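Kojibiose phosphorylase (Gut metagenome, PDB 6W0P) belongs to glycoside hydrolase family 65, whose members join an N-terminal beta-sandwich domain to a central (alpha/alpha)6-barrel catalytic domain and a small C-terminal domain. Local coordinates at residues Y64-K69 / T400-E405; L68-S73 / I78-H83; E381-A386 / I392-P397; F396-A399 / K404-C407; L409-S414 / F479-N484. All blocks are in the same frame, centred on the assembly; numbering follows the deposited sequence.

Contact 1. Residues Y64-K69 / T400-E405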
# COMPACT_ATOMS: atom_id res chain seq x y z
N TYR A 64 -17.14 -17.89 -9.41
CA TYR A 64 -16.40 -16.70 -8.92
C TYR A 64 -16.57 -15.57 -9.93
O TYR A 64 -16.93 -15.85 -11.12
CB TYR A 64 -14.93 -17.07 -8.73
CG TYR A 64 -14.11 -17.05 -9.99
CD1 TYR A 64 -14.06 -18.14 -10.84
CD2 TYR A 64 -13.39 -15.92 -10.35
CE1 TYR A 64 -13.32 -18.11 -12.01
CE2 TYR A 64 -12.64 -15.88 -11.51
CZ TYR A 64 -12.61 -16.97 -12.35
OH TYR A 64 -11.86 -16.91 -13.48
N GLU A 65 -16.35 -14.35 -9.46
CA GLU A 65 -16.30 -13.13 -10.30
C GLU A 65 -15.09 -12.29 -9.88
O GLU A 65 -14.55 -12.50 -8.76
CB GLU A 65 -17.57 -12.29 -10.16
CG GLU A 65 -18.47 -12.36 -11.37
CD GLU A 65 -17.77 -12.16 -12.70
OE1 GLU A 65 -18.06 -12.92 -13.63
OE2 GLU A 65 -16.92 -11.25 -12.78
N TYR A 66 -14.74 -11.33 -10.74
CA TYR A 66 -13.73 -10.28 -10.47
C TYR A 66 -14.39 -9.07 -9.82
O TYR A 66 -15.63 -8.88 -9.92
CB TYR A 66 -13.03 -9.94 -11.78
CG TYR A 66 -12.06 -10.98 -12.27
CD1 TYR A 66 -10.78 -11.08 -11.74
CD2 TYR A 66 -12.41 -11.85 -13.29
CE1 TYR A 66 -9.87 -12.02 -12.20
CE2 TYR A 66 -11.50 -12.79 -13.77
CZ TYR A 66 -10.23 -12.88 -13.22
OH TYR A 66 -9.33 -13.80 -13.67
N ALA A 67 -13.58 -8.25 -9.15
CA ALA A 67 -13.99 -6.90 -8.70
C ALA A 67 -14.58 -6.16 -9.91
O ALA A 67 -14.05 -6.32 -11.01
CB ALA A 67 -12.83 -6.16 -8.11
N LEU A 68 -15.62 -5.36 -9.70
CA LEU A 68 -16.37 -4.65 -10.78
C LEU A 68 -15.48 -3.60 -11.46
O LEU A 68 -15.64 -3.39 -12.70
CB LEU A 68 -17.60 -4.00 -10.17
CG LEU A 68 -18.66 -4.97 -9.68
CD1 LEU A 68 -19.78 -4.24 -8.94
CD2 LEU A 68 -19.21 -5.78 -10.85
N LYS A 69 -14.62 -2.95 -10.67
CA LYS A 69 -13.65 -1.92 -11.12
C LYS A 69 -12.25 -2.27 -10.61
O LYS A 69 -12.11 -2.68 -9.44
CB LYS A 69 -14.08 -0.54 -10.61
CG LYS A 69 -13.74 -0.24 -9.15
CD LYS A 69 -14.56 0.90 -8.55
CE LYS A 69 -13.87 1.57 -7.38
NZ LYS A 69 -14.55 2.83 -6.99
N THR A 400 -6.11 -17.29 -3.63
CA THR A 400 -6.73 -17.55 -4.96
C THR A 400 -7.91 -18.51 -4.84
O THR A 400 -7.91 -19.35 -3.88
CB THR A 400 -5.67 -18.11 -5.92
OG1 THR A 400 -6.17 -17.96 -7.25
CG2 THR A 400 -5.33 -19.56 -5.67
N ARG A 401 -8.88 -18.37 -5.75
CA ARG A 401 -9.73 -19.50 -6.18
C ARG A 401 -9.40 -19.92 -7.62
O ARG A 401 -9.37 -21.14 -7.86
CB ARG A 401 -11.23 -19.20 -6.02
CG ARG A 401 -12.12 -20.41 -6.30
CD ARG A 401 -11.84 -21.62 -5.42
NE ARG A 401 -12.49 -22.81 -5.93
CZ ARG A 401 -12.07 -23.50 -6.99
NH1 ARG A 401 -10.98 -23.14 -7.65
NH2 ARG A 401 -12.75 -24.56 -7.40
N ASN A 402 -9.13 -19.00 -8.55
CA ASN A 402 -9.03 -19.36 -9.99
C ASN A 402 -7.57 -19.64 -10.39
O ASN A 402 -7.37 -20.04 -11.54
CB ASN A 402 -9.71 -18.35 -10.91
CG ASN A 402 -8.89 -17.10 -11.16
OD1 ASN A 402 -7.88 -16.90 -10.47
ND2 ASN A 402 -9.33 -16.26 -12.10
N GLY A 403 -6.62 -19.50 -9.46
CA GLY A 403 -5.18 -19.74 -9.67
C GLY A 403 -4.39 -18.45 -9.77
O GLY A 403 -3.13 -18.49 -9.60
N LYS A 404 -5.05 -17.34 -10.07
CA LYS A 404 -4.40 -16.01 -10.14
C LYS A 404 -4.27 -15.44 -8.72
O LYS A 404 -5.12 -15.75 -7.86
CB LYS A 404 -5.19 -15.02 -11.00
CG LYS A 404 -5.27 -15.41 -12.46
CD LYS A 404 -5.85 -14.33 -13.32
CE LYS A 404 -5.78 -14.71 -14.79
NZ LYS A 404 -6.88 -14.06 -15.54
N GLU A 405 -3.27 -14.58 -8.51
CA GLU A 405 -3.12 -13.90 -7.21
C GLU A 405 -4.37 -13.03 -6.99
O GLU A 405 -4.71 -12.24 -7.87
CB GLU A 405 -1.82 -13.10 -7.16
CG GLU A 405 -1.59 -12.46 -5.82
CD GLU A 405 -1.49 -13.47 -4.69
OE1 GLU A 405 -0.42 -14.08 -4.57
OE2 GLU A 405 -2.49 -13.67 -3.97
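Tyr64 and Tyr66 of strand 64-66 meet Asn402 and Lys404 at the seam between the N-terminal domain and the central catalytic domain, where two phenol hydroxyls reach a polar loop. The amide nitrogen of Asn402 serves both tyrosines. Asn402 ND2 donates to Tyr64 OH at 3.0 Å, and this bond is nearly straight, 175° at the hydrogen, with the hydroxyl lying in the amide plane. Its second bond, from Asn402 ND2 to Tyr66 OH at 2.9 Å, is weak because it bends to 128°. Tyr66 OH also receives Lys404 NZ at 3.1 Å, at the tip of a lysine chain that runs extended beyond CG and crosses the Tyr66 side chain at about a right angle. Tyr64 uses a face as well as its hydroxyl: Asn402 CB stands over the ring, offset toward the rim and 3.9 Å from the centroid, a CH-pi contact. The amide is held by an Asx turn, in which Asn402 OD1 accepts Lys404 N at 2.9 Å, which probably limits its rotation. An ST motif braces the same loop, Thr400 OG1 accepting Gly403 N at 2.7 Å while giving its own proton to Lys404 O. With CB resting on the Tyr64 face, chi1 of 79° puts CG of Asn402 between the backbone N and the carbonyl carbon and swings ND2 to both hydroxyls. From the strand paired with 64-66, His83 NE2 faces the backbone N-H of Arg401, which it accepts, and that of Asn402.

Contact 2. Residues L68-S73 / I78-H83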
# COMPACT_ATOMS: atom_id res chain seq x y z
N LEU A 68 -15.62 -5.36 -9.70
CA LEU A 68 -16.37 -4.65 -10.78
C LEU A 68 -15.48 -3.60 -11.46
O LEU A 68 -15.64 -3.39 -12.70
CB LEU A 68 -17.60 -4.00 -10.17
CG LEU A 68 -18.66 -4.97 -9.68
CD1 LEU A 68 -19.78 -4.24 -8.94
CD2 LEU A 68 -19.21 -5.78 -10.85
N LYS A 69 -14.62 -2.95 -10.67
CA LYS A 69 -13.65 -1.92 -11.12
C LYS A 69 -12.25 -2.27 -10.61
O LYS A 69 -12.11 -2.68 -9.44
CB LYS A 69 -14.08 -0.54 -10.61
CG LYS A 69 -13.74 -0.24 -9.15
CD LYS A 69 -14.56 0.90 -8.55
CE LYS A 69 -13.87 1.57 -7.38
NZ LYS A 69 -14.55 2.83 -6.99
N ASP A 70 -11.25 -2.09 -11.49
CA ASP A 70 -9.80 -2.03 -11.16
C ASP A 70 -9.57 -1.07 -9.98
O ASP A 70 -10.10 0.04 -10.02
CB ASP A 70 -8.99 -1.51 -12.34
CG ASP A 70 -8.73 -2.54 -13.41
OD1 ASP A 70 -9.36 -3.63 -13.35
OD2 ASP A 70 -7.90 -2.25 -14.29
N THR A 71 -8.80 -1.50 -8.98
CA THR A 71 -8.00 -0.62 -8.10
C THR A 71 -6.73 -0.24 -8.87
O THR A 71 -5.94 -1.11 -9.21
CB THR A 71 -7.73 -1.28 -6.75
OG1 THR A 71 -9.02 -1.49 -6.19
CG2 THR A 71 -6.86 -0.46 -5.83
N PRO A 72 -6.51 1.06 -9.20
CA PRO A 72 -5.38 1.45 -10.05
C PRO A 72 -4.02 1.32 -9.33
O PRO A 72 -3.97 1.52 -8.11
CB PRO A 72 -5.65 2.93 -10.40
CG PRO A 72 -7.01 3.26 -9.81
CD PRO A 72 -7.27 2.23 -8.73
N SER A 73 -2.98 0.96 -10.09
CA SER A 73 -1.55 1.00 -9.65
C SER A 73 -0.67 1.46 -10.82
O SER A 73 -0.95 1.06 -11.97
CB SER A 73 -1.07 -0.33 -9.10
OG SER A 73 0.24 -0.22 -8.55
N ILE A 78 1.46 -5.92 -8.92
CA ILE A 78 0.43 -5.65 -7.89
C ILE A 78 -0.95 -5.92 -8.48
O ILE A 78 -1.29 -5.38 -9.57
CB ILE A 78 0.58 -4.21 -7.35
CG1 ILE A 78 1.88 -4.08 -6.55
CG2 ILE A 78 -0.65 -3.81 -6.55
CD1 ILE A 78 2.16 -2.68 -6.03
N VAL A 79 -1.76 -6.67 -7.74
CA VAL A 79 -3.10 -7.09 -8.22
C VAL A 79 -4.01 -5.86 -8.32
O VAL A 79 -4.11 -5.09 -7.34
CB VAL A 79 -3.69 -8.21 -7.35
CG1 VAL A 79 -5.08 -8.61 -7.83
CG2 VAL A 79 -2.75 -9.41 -7.37
N LYS A 80 -4.58 -5.65 -9.51
CA LYS A 80 -5.47 -4.51 -9.84
C LYS A 80 -6.92 -4.96 -9.65
O LYS A 80 -7.75 -4.12 -9.34
CB LYS A 80 -5.25 -4.04 -11.28
CG LYS A 80 -3.83 -3.59 -11.63
CD LYS A 80 -3.76 -2.75 -12.90
CE LYS A 80 -2.40 -2.15 -13.17
NZ LYS A 80 -2.48 -0.98 -14.08
N ARG A 81 -7.18 -6.26 -9.79
CA ARG A 81 -8.56 -6.82 -9.79
C ARG A 81 -8.58 -8.17 -9.05
O ARG A 81 -8.20 -9.20 -9.64
CB ARG A 81 -9.02 -6.84 -11.25
CG ARG A 81 -10.44 -7.34 -11.47
CD ARG A 81 -10.73 -7.51 -12.95
NE ARG A 81 -10.21 -6.41 -13.76
CZ ARG A 81 -9.70 -6.54 -14.99
NH1 ARG A 81 -9.61 -7.73 -15.57
NH2 ARG A 81 -9.26 -5.47 -15.64
N THR A 82 -9.03 -8.16 -7.80
CA THR A 82 -9.19 -9.36 -6.95
C THR A 82 -10.35 -10.20 -7.51
O THR A 82 -11.10 -9.69 -8.37
CB THR A 82 -9.40 -8.99 -5.48
OG1 THR A 82 -9.17 -10.17 -4.70
CG2 THR A 82 -10.78 -8.41 -5.20
N HIS A 83 -10.47 -11.44 -7.06
CA HIS A 83 -11.63 -12.29 -7.41
C HIS A 83 -12.11 -13.00 -6.15
O HIS A 83 -11.36 -12.99 -5.15
CB HIS A 83 -11.30 -13.24 -8.57
CG HIS A 83 -10.32 -14.29 -8.19
ND1 HIS A 83 -8.96 -14.08 -8.24
CD2 HIS A 83 -10.50 -15.55 -7.76
CE1 HIS A 83 -8.35 -15.17 -7.87
NE2 HIS A 83 -9.27 -16.08 -7.55
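Asp70 and Arg81 are brought together by two side-chain turns: Asp70 sets CG beside its backbone N (chi1 -78°), and Arg81, otherwise extended, bends at chi3 (-43°) to bring NE and NH2 round to the carboxylate. Both lie in the long loop linking strands 64-66 and 83-85, which pair as an antiparallel two-stranded sheet, so that the whole forms a wide beta-hairpin whose arms still run nearly antiparallel here. The salt bridge is side-on and converges on a single oxygen. Arg81 NE reaches Asp70 OD1 at 2.9 Å, almost in line with the C-O bond, and Arg81 NH2 reaches Asp70 OD1 at 2.9 Å on its syn side. Asp70 OD1 sits at the guanidinium edge, close to the plane of that group, and the carboxylate and guanidinium planes differ by only 21°, which is the evidence that the pair lies nearly flat. Next to it the backbones join: Thr71 N donates to Lys80 O at 2.8 Å. The CA of Asp70 adds a C-H...O contact to Lys80 O at 3.4 Å, and Lys80 CA returns one to Thr71 O. Further along, Ile78 CD1 packs on Ser73 OG at 4.0 Å, and Tyr576 of the second subunit also packs on Ile78, placing this end of the loop at the dimer interface. The extended Lys80 chain passes alongside, its CB 3.7 Å from Thr71 O, and ends in a weak hydrogen bond from Lys80 NZ to Ser73 O at 3.3 Å.

Contact 3. Residues E381-A386 / I392-P397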
# COMPACT_ATOMS: atom_id res chain seq x y z
N GLU A 381 -1.78 -20.35 -14.41
CA GLU A 381 -1.97 -19.11 -13.60
C GLU A 381 -0.72 -18.84 -12.75
O GLU A 381 -0.34 -17.66 -12.63
CB GLU A 381 -3.20 -19.24 -12.71
CG GLU A 381 -4.50 -19.18 -13.51
CD GLU A 381 -4.89 -20.45 -14.25
OE1 GLU A 381 -4.29 -21.53 -14.01
OE2 GLU A 381 -5.81 -20.34 -15.06
N ALA A 382 -0.11 -19.89 -12.19
CA ALA A 382 1.08 -19.78 -11.33
C ALA A 382 2.28 -19.34 -12.17
O ALA A 382 3.18 -18.62 -11.64
CB ALA A 382 1.33 -21.09 -10.61
N LYS A 383 2.33 -19.74 -13.44
CA LYS A 383 3.43 -19.35 -14.36
C LYS A 383 3.28 -17.88 -14.76
O LYS A 383 4.31 -17.19 -14.84
CB LYS A 383 3.48 -20.27 -15.59
CG LYS A 383 4.11 -21.63 -15.32
CD LYS A 383 3.54 -22.71 -16.19
CE LYS A 383 4.40 -23.03 -17.40
NZ LYS A 383 3.76 -24.11 -18.19
N ALA A 384 2.05 -17.42 -14.98
CA ALA A 384 1.77 -16.00 -15.28
C ALA A 384 2.13 -15.16 -14.04
O ALA A 384 2.69 -14.05 -14.21
CB ALA A 384 0.33 -15.83 -15.72
N ARG A 385 1.89 -15.69 -12.84
CA ARG A 385 2.20 -15.00 -11.57
C ARG A 385 3.71 -14.83 -11.44
O ARG A 385 4.13 -13.74 -11.01
CB ARG A 385 1.66 -15.74 -10.34
CG ARG A 385 1.88 -15.01 -9.02
CD ARG A 385 1.42 -13.56 -9.00
NE ARG A 385 1.88 -12.85 -7.81
CZ ARG A 385 1.77 -11.54 -7.57
NH1 ARG A 385 1.25 -10.71 -8.46
NH2 ARG A 385 2.23 -11.05 -6.43
N ALA A 386 4.49 -15.87 -11.72
CA ALA A 386 5.97 -15.82 -11.68
C ALA A 386 6.45 -14.69 -12.61
O ALA A 386 7.33 -13.90 -12.18
CB ALA A 386 6.58 -17.16 -12.04
N ILE A 392 10.56 -16.80 -13.58
CA ILE A 392 10.04 -17.90 -14.47
C ILE A 392 9.56 -19.07 -13.60
O ILE A 392 9.59 -18.96 -12.34
CB ILE A 392 11.09 -18.29 -15.52
CG1 ILE A 392 12.41 -18.76 -14.91
CG2 ILE A 392 11.29 -17.14 -16.53
CD1 ILE A 392 13.29 -19.51 -15.91
N GLY A 393 9.05 -20.13 -14.24
CA GLY A 393 8.46 -21.26 -13.51
C GLY A 393 7.10 -20.90 -12.94
O GLY A 393 6.36 -20.13 -13.59
N ALA A 394 6.74 -21.48 -11.80
CA ALA A 394 5.38 -21.38 -11.23
C ALA A 394 5.47 -20.81 -9.81
O ALA A 394 6.11 -21.45 -8.95
CB ALA A 394 4.69 -22.72 -11.26
N CYS A 395 4.92 -19.61 -9.61
CA CYS A 395 4.79 -18.92 -8.31
C CYS A 395 3.33 -19.04 -7.89
O CYS A 395 2.50 -18.26 -8.41
CB CYS A 395 5.20 -17.46 -8.39
SG CYS A 395 4.98 -16.59 -6.81
N PHE A 396 2.99 -20.04 -7.08
CA PHE A 396 1.61 -20.24 -6.61
C PHE A 396 1.24 -19.08 -5.68
O PHE A 396 2.03 -18.65 -4.84
CB PHE A 396 1.45 -21.61 -5.94
CG PHE A 396 1.34 -22.75 -6.91
CD1 PHE A 396 0.12 -23.05 -7.50
CD2 PHE A 396 2.45 -23.49 -7.27
CE1 PHE A 396 0.02 -24.07 -8.43
CE2 PHE A 396 2.35 -24.49 -8.22
CZ PHE A 396 1.13 -24.79 -8.79
N PRO A 397 0.01 -18.56 -5.80
CA PRO A 397 -0.37 -17.35 -5.10
C PRO A 397 -0.63 -17.52 -3.59
O PRO A 397 -0.97 -18.60 -3.17
CB PRO A 397 -1.66 -16.95 -5.84
CG PRO A 397 -2.27 -18.29 -6.25
CD PRO A 397 -1.07 -19.10 -6.66
O HOH W 1 6.43 -18.62 -15.85
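Ala382 lies on the side of helix 379-388 against which the chain folds back as 392-397, where the loop after the helix turns and packs along it, in the helical catalytic domain. Its carbonyl oxygen is shared by two donors. Within the helix it takes the usual bond from Ala386 N at 3.0 Å, and from the loop Cys395 N donates to Ala382 O at 2.9 Å. The second donor stands above the carbonyl plane, 52° out of it, on the face opposite Ala386 N, so the two grip one oxygen from both sides. Ala382 CB lies over the centre of the Phe396 ring, 3.9 Å from the centroid and 10° off its normal, a clear CH-pi contact, and it touches Ala394 CB as well. One turn on, Ala386 CB meets Cys395 CB at 3.9 Å. The Cys395 thiol, anti to its backbone N (chi1 178°), is carried toward Arg385, with SG 4.1 Å from Arg385 CG; the far end of that arginine bonds to Gly77 O, Ala413 O and Glu388. Helix 437-458 packs on both pieces: Phe454 touches Ala386 and Cys395, and Ile451 touches Phe396. Gly393, at positive phi, aims its carbonyl at the helix, and Lys383 CA makes a C-H...O contact to Gly393 O at 3.1 Å. A water completes the join, donating to Lys383 O and Gly393 O at 2.7 Å each.

Contact 4. Residues F396-A399 / K404-C407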
# COMPACT_ATOMS: atom_id res chain seq x y z
N PHE A 396 2.99 -20.04 -7.08
CA PHE A 396 1.61 -20.24 -6.61
C PHE A 396 1.24 -19.08 -5.68
O PHE A 396 2.03 -18.65 -4.84
CB PHE A 396 1.45 -21.61 -5.94
CG PHE A 396 1.34 -22.75 -6.91
CD1 PHE A 396 0.12 -23.05 -7.50
CD2 PHE A 396 2.45 -23.49 -7.27
CE1 PHE A 396 0.02 -24.07 -8.43
CE2 PHE A 396 2.35 -24.49 -8.22
CZ PHE A 396 1.13 -24.79 -8.79
N PRO A 397 0.01 -18.56 -5.80
CA PRO A 397 -0.37 -17.35 -5.10
C PRO A 397 -0.63 -17.52 -3.59
O PRO A 397 -0.97 -18.60 -3.17
CB PRO A 397 -1.66 -16.95 -5.84
CG PRO A 397 -2.27 -18.29 -6.25
CD PRO A 397 -1.07 -19.10 -6.66
N VAL A 398 -0.56 -16.41 -2.86
CA VAL A 398 -0.93 -16.29 -1.42
C VAL A 398 -2.42 -16.63 -1.27
O VAL A 398 -2.78 -17.48 -0.43
CB VAL A 398 -0.62 -14.88 -0.88
CG1 VAL A 398 -1.18 -14.68 0.51
CG2 VAL A 398 0.88 -14.61 -0.89
N ALA A 399 -3.27 -15.97 -2.05
CA ALA A 399 -4.73 -16.14 -1.98
C ALA A 399 -5.29 -16.26 -3.39
O ALA A 399 -4.99 -15.38 -4.23
CB ALA A 399 -5.33 -14.97 -1.24
N LYS A 404 -5.05 -17.34 -10.07
CA LYS A 404 -4.40 -16.01 -10.14
C LYS A 404 -4.27 -15.44 -8.72
O LYS A 404 -5.12 -15.75 -7.86
CB LYS A 404 -5.19 -15.02 -11.00
CG LYS A 404 -5.27 -15.41 -12.46
CD LYS A 404 -5.85 -14.33 -13.32
CE LYS A 404 -5.78 -14.71 -14.79
NZ LYS A 404 -6.88 -14.06 -15.54
N GLU A 405 -3.27 -14.58 -8.51
CA GLU A 405 -3.12 -13.90 -7.21
C GLU A 405 -4.37 -13.03 -6.99
O GLU A 405 -4.71 -12.24 -7.87
CB GLU A 405 -1.82 -13.10 -7.16
CG GLU A 405 -1.59 -12.46 -5.82
CD GLU A 405 -1.49 -13.47 -4.69
OE1 GLU A 405 -0.42 -14.08 -4.57
OE2 GLU A 405 -2.49 -13.67 -3.97
N ALA A 406 -5.03 -13.19 -5.84
CA ALA A 406 -6.19 -12.36 -5.44
C ALA A 406 -5.80 -11.39 -4.32
O ALA A 406 -6.54 -10.44 -4.07
CB ALA A 406 -7.34 -13.25 -5.03
N CYS A 407 -4.67 -11.61 -3.66
CA CYS A 407 -4.15 -10.73 -2.59
C CYS A 407 -3.52 -9.49 -3.21
O CYS A 407 -2.52 -9.62 -3.96
CB CYS A 407 -3.13 -11.47 -1.74
SG CYS A 407 -2.35 -10.39 -0.53
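Glu405 and the backbone of Val398 and Ala399 form a partly buried, polar loop-to-loop contact in the catalytic domain, between helices 379-388 and 410-413, where a carboxylate binds backbone amides of both arms of one chain reversal. The evidence lies in its two oxygens. Val398 N donates to Glu405 OE1 at 2.9 Å and Ala399 N to Glu405 OE2 at 3.1 Å, each on the syn lone pair, so two consecutive N-H groups meet the inner side of the carboxylate. Glu405 OE2 is also met on its anti side by Cys407 N at 3.0 Å, 18° out of the carboxylate plane. This reach depends on a bend: CG is anti to the backbone N, and then chi2 of 61° folds the acid back toward its own chain. The backbones are tied in turn by Ala406 N, which donates to Ala399 O at 2.7 Å. Pro397 CB lies 3.4 Å from Glu405 OE1, and among carbons Cys407 CB touches Ala399 CB and Val398 CB. Arg385 from helix 379-388 and Val79 from the N-terminal domain also pack on Glu405. One repulsive note is Ala399 O, 3.0 Å from Glu405 OE2, since both are acceptors. Three N-H donors at the two oxygens probably offset this, and would help keep the carboxylate charged and fixed in rotation.

Contact 5. Residues L409-S414 / F479-N484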
# COMPACT_ATOMS: atom_id res chain seq x y z
N LEU A 409 -2.22 -6.96 -1.47
CA LEU A 409 -1.18 -6.41 -0.56
C LEU A 409 0.17 -6.93 -1.04
O LEU A 409 0.51 -8.10 -0.75
CB LEU A 409 -1.46 -6.78 0.91
CG LEU A 409 -2.78 -6.24 1.49
CD1 LEU A 409 -2.95 -6.68 2.95
CD2 LEU A 409 -2.85 -4.72 1.41
N TRP A 410 0.93 -6.08 -1.74
CA TRP A 410 2.28 -6.46 -2.25
C TRP A 410 3.14 -7.04 -1.10
O TRP A 410 3.88 -8.00 -1.38
CB TRP A 410 2.96 -5.27 -2.94
CG TRP A 410 3.45 -4.23 -1.98
CD1 TRP A 410 2.79 -3.10 -1.60
CD2 TRP A 410 4.69 -4.23 -1.26
NE1 TRP A 410 3.52 -2.41 -0.68
CE2 TRP A 410 4.68 -3.10 -0.44
CE3 TRP A 410 5.79 -5.10 -1.23
CZ2 TRP A 410 5.76 -2.78 0.38
CZ3 TRP A 410 6.84 -4.80 -0.39
CH2 TRP A 410 6.82 -3.65 0.41
N GLN A 411 3.01 -6.48 0.11
CA GLN A 411 3.76 -6.84 1.34
C GLN A 411 3.67 -8.34 1.63
O GLN A 411 4.49 -8.79 2.43
CB GLN A 411 3.18 -6.20 2.62
CG GLN A 411 3.26 -4.69 2.69
CD GLN A 411 1.94 -4.04 2.31
OE1 GLN A 411 1.33 -4.38 1.28
NE2 GLN A 411 1.53 -3.08 3.13
N HIS A 412 2.61 -9.00 1.17
CA HIS A 412 2.43 -10.46 1.28
C HIS A 412 2.62 -11.08 -0.10
O HIS A 412 3.43 -12.05 -0.19
CB HIS A 412 1.09 -10.88 1.92
CG HIS A 412 0.87 -10.34 3.30
ND1 HIS A 412 -0.40 -10.24 3.86
CD2 HIS A 412 1.72 -9.76 4.16
CE1 HIS A 412 -0.30 -9.64 5.03
NE2 HIS A 412 0.99 -9.33 5.24
N ALA A 413 1.93 -10.56 -1.13
CA ALA A 413 1.84 -11.21 -2.46
C ALA A 413 3.19 -11.19 -3.18
O ALA A 413 3.42 -12.13 -3.95
CB ALA A 413 0.76 -10.60 -3.34
N SER A 414 4.04 -10.21 -2.93
CA SER A 414 5.36 -10.08 -3.61
C SER A 414 6.47 -10.72 -2.76
O SER A 414 7.60 -10.88 -3.28
CB SER A 414 5.70 -8.65 -3.92
OG SER A 414 4.73 -8.08 -4.79
N PHE A 479 5.17 -10.56 10.67
CA PHE A 479 5.71 -9.39 11.39
C PHE A 479 7.13 -9.10 10.94
O PHE A 479 7.72 -8.19 11.49
CB PHE A 479 5.58 -9.60 12.90
CG PHE A 479 4.16 -9.67 13.40
CD1 PHE A 479 3.08 -9.27 12.61
CD2 PHE A 479 3.90 -10.06 14.71
CE1 PHE A 479 1.78 -9.32 13.09
CE2 PHE A 479 2.60 -10.07 15.21
CZ PHE A 479 1.54 -9.73 14.39
N LYS A 480 7.64 -9.80 9.92
CA LYS A 480 9.00 -9.57 9.35
C LYS A 480 8.91 -9.39 7.83
O LYS A 480 8.67 -10.41 7.13
CB LYS A 480 9.95 -10.71 9.75
CG LYS A 480 10.51 -10.55 11.14
CD LYS A 480 11.45 -9.36 11.27
CE LYS A 480 11.52 -8.82 12.68
NZ LYS A 480 10.17 -8.54 13.23
N LEU A 481 9.12 -8.16 7.38
CA LEU A 481 8.88 -7.70 5.98
C LEU A 481 10.18 -7.22 5.31
O LEU A 481 10.88 -6.39 5.88
CB LEU A 481 7.83 -6.59 6.02
CG LEU A 481 7.64 -5.79 4.73
CD1 LEU A 481 7.27 -6.70 3.56
CD2 LEU A 481 6.60 -4.70 4.91
N MET A 482 10.47 -7.73 4.10
CA MET A 482 11.62 -7.33 3.26
C MET A 482 12.89 -7.68 4.05
O MET A 482 13.85 -6.87 4.11
CB MET A 482 11.63 -5.83 2.92
CG MET A 482 10.46 -5.37 2.04
SD MET A 482 10.42 -6.10 0.41
CE MET A 482 12.10 -5.78 -0.16
N VAL A 483 12.87 -8.85 4.67
CA VAL A 483 14.07 -9.41 5.33
C VAL A 483 14.81 -10.28 4.32
O VAL A 483 14.22 -10.63 3.29
CB VAL A 483 13.73 -10.18 6.61
CG1 VAL A 483 13.13 -9.24 7.63
CG2 VAL A 483 12.84 -11.38 6.35
N ASN A 484 16.05 -10.62 4.65
CA ASN A 484 16.92 -11.51 3.86
C ASN A 484 17.25 -12.75 4.69
O ASN A 484 17.31 -12.63 5.90
CB ASN A 484 18.19 -10.78 3.44
CG ASN A 484 17.91 -9.45 2.79
OD1 ASN A 484 17.03 -9.34 1.94
ND2 ASN A 484 18.69 -8.46 3.14
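Met482 adopts a left-handed backbone conformation (phi 63°, psi 42°) and lays its sulfur against the rim of the Trp410 indole. Met482 SD is 3.9 Å from Trp410 CZ3 and 5.2 Å from the centroid of the six-membered ring. At 87° off the ring normal the sulfur lies in the ring plane, so this is a Met-aromatic contact at the edge and not over a face. The methionine chain, bent at both chi2 and chi3, crosses the tryptophan at about a right angle. Leu481 makes the second half of the contact with its two branches: Leu481 CD1 rests 3.7 Å from Gln411 O, and Leu481 CD2 touches Gln411 CG at 4.0 Å. CD1 also approaches Trp410 CZ3, at 4.4 Å and obliquely. The unusual backbone of Met482 fits a G1 beta bulge, since Met482 and Val483 both face Val473; the bulge thus presents the methionine to the short helix 410-413, in which Leu409 is the N-cap. Gln411 CG sits above a face of the Trp410 indole, 3.8 Å from the plane and toward the rim, and beyond it a bend at chi2 turns the amide end. The second subunit also packs here: its Tyr576 meets Trp410 edge-to-face, and its Trp410 packs on Gln411 and Leu481, which puts this apolar cluster at the dimer interface.

How the contacts relate
Along the chain, strand 64-66 and the hairpin loop of contact 2 come first; then helix 379-388 and the loop up to helix 410-413 supply contacts 3 and 4 and the second half of contact 1; contact 5 follows. Contacts 1 and 2, and 1 and 4, have centres about 9 Å apart, as do 3 and 4, while contacts 1 and 5 lie about 22 Å apart. Contact 1 joins the N-terminal and catalytic domains, reinforced by Thr82 OG1 bonding to Ala406 O. Arg385 links contact 3 to contact 5 through Ala413 O. The loop 392-407 therefore connects the domain seam to helices of the catalytic domain, and contacts 2 and 5 extend the cluster to the second subunit.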